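Local coordinates for protein Tas1 (PDB 6OX6) that is a type VI secretion toxin that pyrophosphorylates adenosine nucleotides to make (p)ppApp, draining ADP and ATP from competitor cells, at residues A265-L270 with G276-A281; M378-I381 with T387-A390; E407-L412 with P417-I422. One frame throughout, in Å; residues are numbered along the deposited sequence.

Contact 1: residues A265-L270 with G276-A281; sequences AVADGL and GRVAKA
Val278 points toward helix 265-270, and both its methyls touch it, at Ala267 and Asp268. CG1 lies against the methyl of Ala267, with CB to CG1 at 3.7 Å. CG2 comes closer to the backbone, 3.2 Å from Ala267 O. The first torsion divides the branches: CG1 is anti to the backbone N (chi1 170°), while CG2 sits beside that N and also touches the Asp268 carboxylate. Asp268 OD2 is 3.6 Å from Val278 CG2, and the two side chains cross at a slant. This is a helix lying against the edge strand of a mixed sheet, joined by a short turn. The helix and strand segments run nearly antiparallel, at 156°, with their axes 7.6 Å apart. On the sheet, strand 277-280 pairs with strand 308-313, and Ile312 of that strand touches both Ala267 and Val278. The outer side is polar. Lys280 runs out straight and bends only at its last torsion, crossing Asp268 at about a right angle. Lys280 NZ stays 4.0 Å from Asp268 OD1, too long for a salt bridge. A water donates to Asp268 OD2 and weakly accepts from Val278 N.

Contact 2: residues M378-I381 with T387-A390; sequences MARI and TYDA
Arg380 and Ala379 pack on Tyr388 where two short consecutive helices, 376-383 and 385-393, meet across a tight helix-turn-helix corner. The tight part is the Tyr388 ring. Its CG is anti to the backbone N (chi1 178°), which carries the ring across to helix 378-381. Ala379 CB meets the ring at its edge, 3.7 Å from CD1. Arg380 instead lies over one face. Its CG makes a CH-pi contact 4.0 Å from the ring centroid, and its extended chain carries the guanidinium farther along the same side. There Tyr388 CD2 sits over the centre of the guanidinium, 3.6 Å from CZ. The two planes are 34° apart, so the groups overlap without lying flat on each other. Tyr371 adds an edge-to-face ring contact to Tyr388. The looser side is polar and more open to solvent, with Asp389 exposed. Arg380 is also held by a salt bridge from NE to Glu376 and a hydrogen bond from NH1 to Asn385, which should limit rotation of its guanidinium. Between the helices, Arg380 NH2 donates to the syn lone pair of Asp389 OD1 at 2.9 Å in a salt bridge, with a bent N-H...O angle of 131° and OD1 tilted out of the guanidinium plane.

Contact 3: residues E407-L412 with P417-I422; sequences EDWRVL and PEAQAI
The end of helix 402-410 faces the start of helix 419-435, with the backbones nearest at Trp409 and Ala419, whose CA atoms are 5.9 Å apart. The motif is a helix-loop-helix hairpin, and no hydrogen bond links the two segments. Leu412 and Ile422 form its apolar centre. Leu412, in the turn, points toward the second helix. Its CD1 does the touching, 3.5 Å from Ala419 N and 3.7 Å from Ile422 CD1. Ile422 reaches back with both branches. CG1 is anti to the carbonyl carbon (chi1 -58°), and CD1 at its end meets Leu412 and Asp408. The nearest Asp408 atoms are its O and CB, so the carboxylate does not make this contact. The other branch, CG2, lies 4.2 Å from Trp409 CB. Glu418 adds a smaller contact, its CB near Leu412 CD1. The small side chain of Ala419 touches both Leu412 and the Trp409 ring. Its CB is 4.0 Å from Leu412 CD1 and 3.8 Å from Trp409 NE1.

This turn is also a binding surface for the immunity protein. Lys5 of the Pa14_01140 chain makes a cation-pi contact with Trp409 and donates hydrogen bonds to Trp409 O and Leu412 O. His50 of that chain bonds to Val411 O. Trp409 CG is anti to the backbone N (chi1 -176°), turning the pyrrole side of the indole toward the second helix. Ala419 O lies at the edge of that ring, near its plane, 3.7 Å from Trp409 CD1.

Each contact joins elements that are neighbours in sequence, and all three are partly buried. Contact 1 lies nearest the chain's centre, about 13 Å between centres, and contact 3 farthest, about 21 Å, at the interface with the partner chain. Contact 1 packs a helix on an edge strand of the sheet. Contacts 2 and 3 each pair two helices, and helix 385-393 of contact 2 is followed in the chain by helix 402-410 of contact 3. Contacts 1 and 2 touch where Arg277 packs on Ile381, with Arg277 NH2 3.2 Å from Ile381 O. Contact 2 alone has a direct salt bridge between its segments. Contact 1 combines methyl packing with a water link, while contact 3 is mainly apolar.

Contact 1: residues A265-L270 with G276-A281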
loop_
_atom_site.group_PDB
_atom_site.type_symbol
_atom_site.label_atom_id
_atom_site.label_comp_id
_atom_site.label_asym_id
_atom_site.label_seq_id
_atom_site.Cartn_x
_atom_site.Cartn_y
_atom_site.Cartn_z
ATOM N N ALA A 265 -8.858 17.353 -6.788
ATOM C CA ALA A 265 -8.936 18.115 -8.029
ATOM C C ALA A 265 -8.157 17.425 -9.148
ATOM O O ALA A 265 -8.676 17.236 -10.256
ATOM C CB ALA A 265 -8.440 19.548 -7.803
ATOM N N VAL A 266 -6.914 17.006 -8.872
ATOM C CA VAL A 266 -6.134 16.342 -9.917
ATOM C C VAL A 266 -6.722 14.971 -10.244
ATOM O O VAL A 266 -6.749 14.551 -11.408
ATOM C CB VAL A 266 -4.649 16.260 -9.511
ATOM C CG1 VAL A 266 -4.520 15.754 -8.108
ATOM C CG2 VAL A 266 -3.874 15.334 -10.446
ATOM N N ALA A 267 -7.208 14.250 -9.231
ATOM C CA ALA A 267 -7.838 12.965 -9.505
ATOM C C ALA A 267 -9.004 13.116 -10.482
ATOM O O ALA A 267 -9.089 12.383 -11.481
ATOM C CB ALA A 267 -8.297 12.309 -8.198
ATOM N N ASP A 268 -9.912 14.068 -10.235
ATOM C CA ASP A 268 -11.080 14.109 -11.116
ATOM C C ASP A 268 -10.736 14.657 -12.493
ATOM O O ASP A 268 -11.339 14.229 -13.486
ATOM C CB ASP A 268 -12.240 14.877 -10.506
ATOM C CG ASP A 268 -13.581 14.247 -10.883
ATOM O OD1 ASP A 268 -14.622 14.930 -10.775
ATOM O OD2 ASP A 268 -13.588 13.057 -11.306
ATOM N N GLY A 269 -9.745 15.544 -12.582
ATOM C CA GLY A 269 -9.168 15.875 -13.868
ATOM C C GLY A 269 -8.781 14.626 -14.629
ATOM O O GLY A 269 -9.348 14.328 -15.687
ATOM N N LEU A 270 -7.836 13.859 -14.082
ATOM C CA LEU A 270 -7.355 12.686 -14.800
ATOM C C LEU A 270 -8.448 11.648 -14.991
ATOM O O LEU A 270 -8.456 10.946 -16.012
ATOM C CB LEU A 270 -6.178 12.063 -14.074
ATOM C CG LEU A 270 -5.026 13.023 -13.868
ATOM C CD1 LEU A 270 -4.240 12.616 -12.644
ATOM C CD2 LEU A 270 -4.181 12.969 -15.104
ATOM N N GLY A 276 -13.162 7.691 -16.708
ATOM C CA GLY A 276 -13.273 6.958 -15.467
ATOM C C GLY A 276 -13.947 7.697 -14.335
ATOM O O GLY A 276 -14.641 8.695 -14.546
ATOM N N ARG A 277 -13.798 7.171 -13.128
ATOM C CA ARG A 277 -14.424 7.779 -11.965
ATOM C C ARG A 277 -13.442 7.924 -10.817
ATOM O O ARG A 277 -12.405 7.261 -10.780
ATOM C CB ARG A 277 -15.634 6.956 -11.518
ATOM C CG ARG A 277 -16.078 7.229 -10.090
ATOM C CD ARG A 277 -16.764 6.017 -9.484
ATOM N NE ARG A 277 -18.187 5.975 -9.809
ATOM C CZ ARG A 277 -19.146 5.695 -8.932
ATOM N NH1 ARG A 277 -20.416 5.679 -9.316
ATOM N NH2 ARG A 277 -18.837 5.431 -7.670
ATOM N N VAL A 278 -13.757 8.820 -9.889
ATOM C CA VAL A 278 -12.889 9.065 -8.744
ATOM C C VAL A 278 -13.787 8.718 -7.565
ATOM O O VAL A 278 -14.889 9.250 -7.431
ATOM C CB VAL A 278 -12.273 10.476 -8.795
ATOM C CG1 VAL A 278 -11.567 10.793 -7.487
ATOM C CG2 VAL A 278 -11.315 10.594 -9.970
ATOM N N ALA A 279 -13.308 7.821 -6.711
ATOM C CA ALA A 279 -13.933 7.543 -5.427
ATOM C C ALA A 279 -13.189 8.395 -4.410
ATOM O O ALA A 279 -12.066 8.072 -4.010
ATOM C CB ALA A 279 -13.890 6.053 -5.085
ATOM N N LYS A 280 -13.800 9.515 -4.035
ATOM C CA LYS A 280 -13.250 10.375 -3.003
ATOM C C LYS A 280 -13.616 9.820 -1.636
ATOM O O LYS A 280 -14.607 9.110 -1.482
ATOM C CB LYS A 280 -13.779 11.803 -3.149
ATOM C CG LYS A 280 -13.497 12.472 -4.490
ATOM C CD LYS A 280 -14.030 13.910 -4.458
ATOM C CE LYS A 280 -13.831 14.653 -5.772
ATOM N NZ LYS A 280 -14.195 13.788 -6.925
ATOM N N ALA A 281 -12.815 10.153 -0.640
ATOM C CA ALA A 281 -12.989 9.638 0.708
ATOM C C ALA A 281 -12.749 10.778 1.684
ATOM O O ALA A 281 -12.057 11.741 1.352
ATOM C CB ALA A 281 -12.011 8.489 0.994
HETATM O O HOH W 1 -16.027 10.841 -11.210
#

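Contact 2: residues M378-I381 with T387-A390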
loop_
_atom_site.group_PDB
_atom_site.type_symbol
_atom_site.label_atom_id
_atom_site.label_comp_id
_atom_site.label_asym_id
_atom_site.label_seq_id
_atom_site.Cartn_x
_atom_site.Cartn_y
_atom_site.Cartn_z
HETATM N N MSE A 378 -17.766 -2.721 -0.550
HETATM C CA MSE A 378 -16.688 -1.811 -0.900
HETATM C C MSE A 378 -16.595 -1.557 -2.378
HETATM O O MSE A 378 -16.412 -0.393 -2.795
HETATM C CB MSE A 378 -15.367 -2.399 -0.415
HETATM C CG MSE A 378 -14.950 -1.782 0.915
HETATM SE SE MSE A 378 -15.025 0.182 0.782
HETATM C CE MSE A 378 -14.130 0.374 -0.962
ATOM N N ALA A 379 -16.716 -2.608 -3.181
ATOM C CA ALA A 379 -16.619 -2.488 -4.613
ATOM C C ALA A 379 -17.800 -1.704 -5.144
ATOM O O ALA A 379 -17.649 -0.915 -6.084
ATOM C CB ALA A 379 -16.535 -3.889 -5.203
ATOM N N ARG A 380 -18.970 -1.852 -4.511
ATOM C CA ARG A 380 -20.123 -1.089 -4.980
ATOM C C ARG A 380 -19.906 0.401 -4.776
ATOM O O ARG A 380 -20.307 1.206 -5.621
ATOM C CB ARG A 380 -21.412 -1.522 -4.282
ATOM C CG ARG A 380 -21.957 -2.853 -4.755
ATOM C CD ARG A 380 -23.343 -3.106 -4.173
ATOM N NE ARG A 380 -23.924 -4.304 -4.751
ATOM C CZ ARG A 380 -24.567 -4.326 -5.912
ATOM N NH1 ARG A 380 -24.718 -3.202 -6.610
ATOM N NH2 ARG A 380 -25.050 -5.472 -6.378
ATOM N N ILE A 381 -19.285 0.789 -3.666
ATOM C CA ILE A 381 -19.000 2.203 -3.453
ATOM C C ILE A 381 -17.949 2.689 -4.446
ATOM O O ILE A 381 -18.104 3.751 -5.064
ATOM C CB ILE A 381 -18.548 2.448 -2.010
ATOM C CG1 ILE A 381 -19.620 2.006 -1.021
ATOM C CG2 ILE A 381 -18.178 3.908 -1.808
ATOM C CD1 ILE A 381 -19.198 2.176 0.417
ATOM N N THR A 387 -21.594 -0.164 -12.557
ATOM C CA THR A 387 -20.351 -0.827 -12.932
ATOM C C THR A 387 -20.181 -2.127 -12.155
ATOM O O THR A 387 -19.789 -3.147 -12.732
ATOM C CB THR A 387 -19.144 0.090 -12.714
ATOM O OG1 THR A 387 -19.231 1.214 -13.596
ATOM C CG2 THR A 387 -17.842 -0.669 -12.993
ATOM N N TYR A 388 -20.472 -2.115 -10.845
ATOM C CA TYR A 388 -20.343 -3.345 -10.063
ATOM C C TYR A 388 -21.126 -4.467 -10.718
ATOM O O TYR A 388 -20.599 -5.559 -10.950
ATOM C CB TYR A 388 -20.825 -3.168 -8.619
ATOM C CG TYR A 388 -20.733 -4.472 -7.851
ATOM C CD1 TYR A 388 -19.614 -4.772 -7.100
ATOM C CD2 TYR A 388 -21.745 -5.430 -7.915
ATOM C CE1 TYR A 388 -19.503 -5.980 -6.414
ATOM C CE2 TYR A 388 -21.636 -6.642 -7.236
ATOM C CZ TYR A 388 -20.516 -6.908 -6.478
ATOM O OH TYR A 388 -20.395 -8.102 -5.787
ATOM N N ASP A 389 -22.395 -4.208 -11.023
ATOM C CA ASP A 389 -23.242 -5.267 -11.552
ATOM C C ASP A 389 -22.751 -5.737 -12.916
ATOM O O ASP A 389 -22.761 -6.939 -13.201
ATOM C CB ASP A 389 -24.696 -4.792 -11.611
ATOM C CG ASP A 389 -25.292 -4.570 -10.217
ATOM O OD1 ASP A 389 -24.838 -5.272 -9.275
ATOM O OD2 ASP A 389 -26.205 -3.709 -10.065
ATOM N N ALA A 390 -22.296 -4.808 -13.764
ATOM C CA ALA A 390 -21.724 -5.200 -15.050
ATOM C C ALA A 390 -20.498 -6.087 -14.865
ATOM O O ALA A 390 -20.358 -7.117 -15.540
ATOM C CB ALA A 390 -21.360 -3.962 -15.870
#

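Contact 3: residues E407-L412 with P417-I422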
loop_
_atom_site.group_PDB
_atom_site.type_symbol
_atom_site.label_atom_id
_atom_site.label_comp_id
_atom_site.label_asym_id
_atom_site.label_seq_id
_atom_site.Cartn_x
_atom_site.Cartn_y
_atom_site.Cartn_z
ATOM N N GLU A 407 -5.496 -10.536 4.442
ATOM C CA GLU A 407 -5.659 -10.539 5.893
ATOM C C GLU A 407 -5.065 -11.801 6.507
ATOM O O GLU A 407 -4.371 -11.737 7.526
ATOM C CB GLU A 407 -7.140 -10.412 6.257
ATOM C CG GLU A 407 -7.764 -9.054 5.915
ATOM C CD GLU A 407 -9.305 -9.094 5.722
ATOM O OE1 GLU A 407 -9.957 -10.145 6.010
ATOM O OE2 GLU A 407 -9.858 -8.052 5.275
ATOM N N ASP A 408 -5.322 -12.964 5.900
ATOM C CA ASP A 408 -4.732 -14.207 6.404
ATOM C C ASP A 408 -3.204 -14.224 6.272
ATOM O O ASP A 408 -2.502 -14.794 7.119
ATOM C CB ASP A 408 -5.335 -15.393 5.658
ATOM C CG ASP A 408 -6.850 -15.530 5.904
ATOM O OD1 ASP A 408 -7.375 -14.882 6.838
ATOM O OD2 ASP A 408 -7.501 -16.280 5.147
ATOM N N TRP A 409 -2.672 -13.636 5.201
ATOM C CA TRP A 409 -1.228 -13.655 4.991
ATOM C C TRP A 409 -0.527 -12.664 5.903
ATOM O O TRP A 409 0.529 -12.978 6.471
ATOM C CB TRP A 409 -0.919 -13.347 3.524
ATOM C CG TRP A 409 0.523 -13.433 3.138
ATOM C CD1 TRP A 409 1.219 -14.570 2.774
ATOM C CD2 TRP A 409 1.457 -12.344 3.043
ATOM N NE1 TRP A 409 2.518 -14.232 2.441
ATOM C CE2 TRP A 409 2.688 -12.884 2.607
ATOM C CE3 TRP A 409 1.367 -10.962 3.275
ATOM C CZ2 TRP A 409 3.813 -12.102 2.411
ATOM C CZ3 TRP A 409 2.492 -10.188 3.073
ATOM C CH2 TRP A 409 3.697 -10.756 2.654
ATOM N N ARG A 410 -1.142 -11.486 6.099
ATOM C CA ARG A 410 -0.506 -10.404 6.828
ATOM C C ARG A 410 -0.250 -10.770 8.278
ATOM O O ARG A 410 0.779 -10.378 8.846
ATOM C CB ARG A 410 -1.383 -9.165 6.747
ATOM C CG ARG A 410 -1.018 -8.075 7.728
ATOM C CD ARG A 410 -1.891 -6.853 7.541
ATOM N NE ARG A 410 -1.739 -5.937 8.667
ATOM C CZ ARG A 410 -2.217 -4.686 8.698
ATOM N NH1 ARG A 410 -2.874 -4.190 7.642
ATOM N NH2 ARG A 410 -2.040 -3.929 9.779
ATOM N N VAL A 411 -1.192 -11.476 8.925
ATOM C CA VAL A 411 -0.987 -11.786 10.341
ATOM C C VAL A 411 0.051 -12.879 10.580
ATOM O O VAL A 411 0.372 -13.174 11.730
ATOM C CB VAL A 411 -2.309 -12.188 11.029
ATOM C CG1 VAL A 411 -3.315 -11.042 10.940
ATOM C CG2 VAL A 411 -2.880 -13.436 10.393
ATOM N N LEU A 412 0.585 -13.509 9.540
ATOM C CA LEU A 412 1.520 -14.615 9.754
ATOM C C LEU A 412 2.893 -14.093 10.151
ATOM O O LEU A 412 3.342 -13.047 9.666
ATOM C CB LEU A 412 1.629 -15.468 8.481
ATOM C CG LEU A 412 0.294 -16.124 8.073
ATOM C CD1 LEU A 412 0.407 -16.804 6.698
ATOM C CD2 LEU A 412 -0.207 -17.123 9.150
ATOM N N PRO A 417 5.086 -21.497 8.437
ATOM C CA PRO A 417 4.873 -22.566 7.438
ATOM C C PRO A 417 3.641 -22.375 6.555
ATOM O O PRO A 417 3.518 -23.066 5.526
ATOM C CB PRO A 417 4.724 -23.829 8.300
ATOM C CG PRO A 417 5.366 -23.485 9.613
ATOM C CD PRO A 417 5.098 -22.016 9.820
ATOM N N GLU A 418 2.712 -21.529 7.000
ATOM C CA GLU A 418 1.461 -21.276 6.282
ATOM C C GLU A 418 1.501 -20.218 5.173
ATOM O O GLU A 418 0.710 -20.292 4.232
ATOM C CB GLU A 418 0.324 -21.043 7.283
ATOM C CG GLU A 418 0.214 -22.110 8.359
ATOM C CD GLU A 418 -0.886 -21.818 9.360
ATOM O OE1 GLU A 418 -0.581 -21.256 10.433
ATOM O OE2 GLU A 418 -2.055 -22.149 9.074
ATOM N N ALA A 419 2.400 -19.242 5.261
ATOM C CA ALA A 419 2.464 -18.221 4.209
ATOM C C ALA A 419 2.457 -18.644 2.746
ATOM O O ALA A 419 1.676 -18.134 1.942
ATOM C CB ALA A 419 3.644 -17.287 4.484
ATOM N N GLN A 420 3.319 -19.581 2.390
ATOM C CA GLN A 420 3.499 -19.920 0.986
ATOM C C GLN A 420 2.200 -20.427 0.353
ATOM O O GLN A 420 1.866 -20.059 -0.780
ATOM C CB GLN A 420 4.624 -20.939 0.881
ATOM C CG GLN A 420 5.140 -21.151 -0.498
ATOM C CD GLN A 420 4.773 -22.511 -0.986
ATOM O OE1 GLN A 420 5.419 -23.503 -0.632
ATOM N NE2 GLN A 420 3.704 -22.582 -1.783
ATOM N N ALA A 421 1.427 -21.245 1.081
ATOM C CA ALA A 421 0.179 -21.763 0.511
ATOM C C ALA A 421 -0.863 -20.662 0.326
ATOM O O ALA A 421 -1.634 -20.686 -0.643
ATOM C CB ALA A 421 -0.400 -22.877 1.383
ATOM N N ILE A 422 -0.924 -19.701 1.244
ATOM C CA ILE A 422 -1.912 -18.629 1.112
ATOM C C ILE A 422 -1.548 -17.717 -0.047
ATOM O O ILE A 422 -2.403 -17.333 -0.859
ATOM C CB ILE A 422 -2.026 -17.860 2.441
ATOM C CG1 ILE A 422 -2.425 -18.837 3.553
ATOM C CG2 ILE A 422 -3.060 -16.734 2.339
ATOM C CD1 ILE A 422 -2.502 -18.189 4.924
#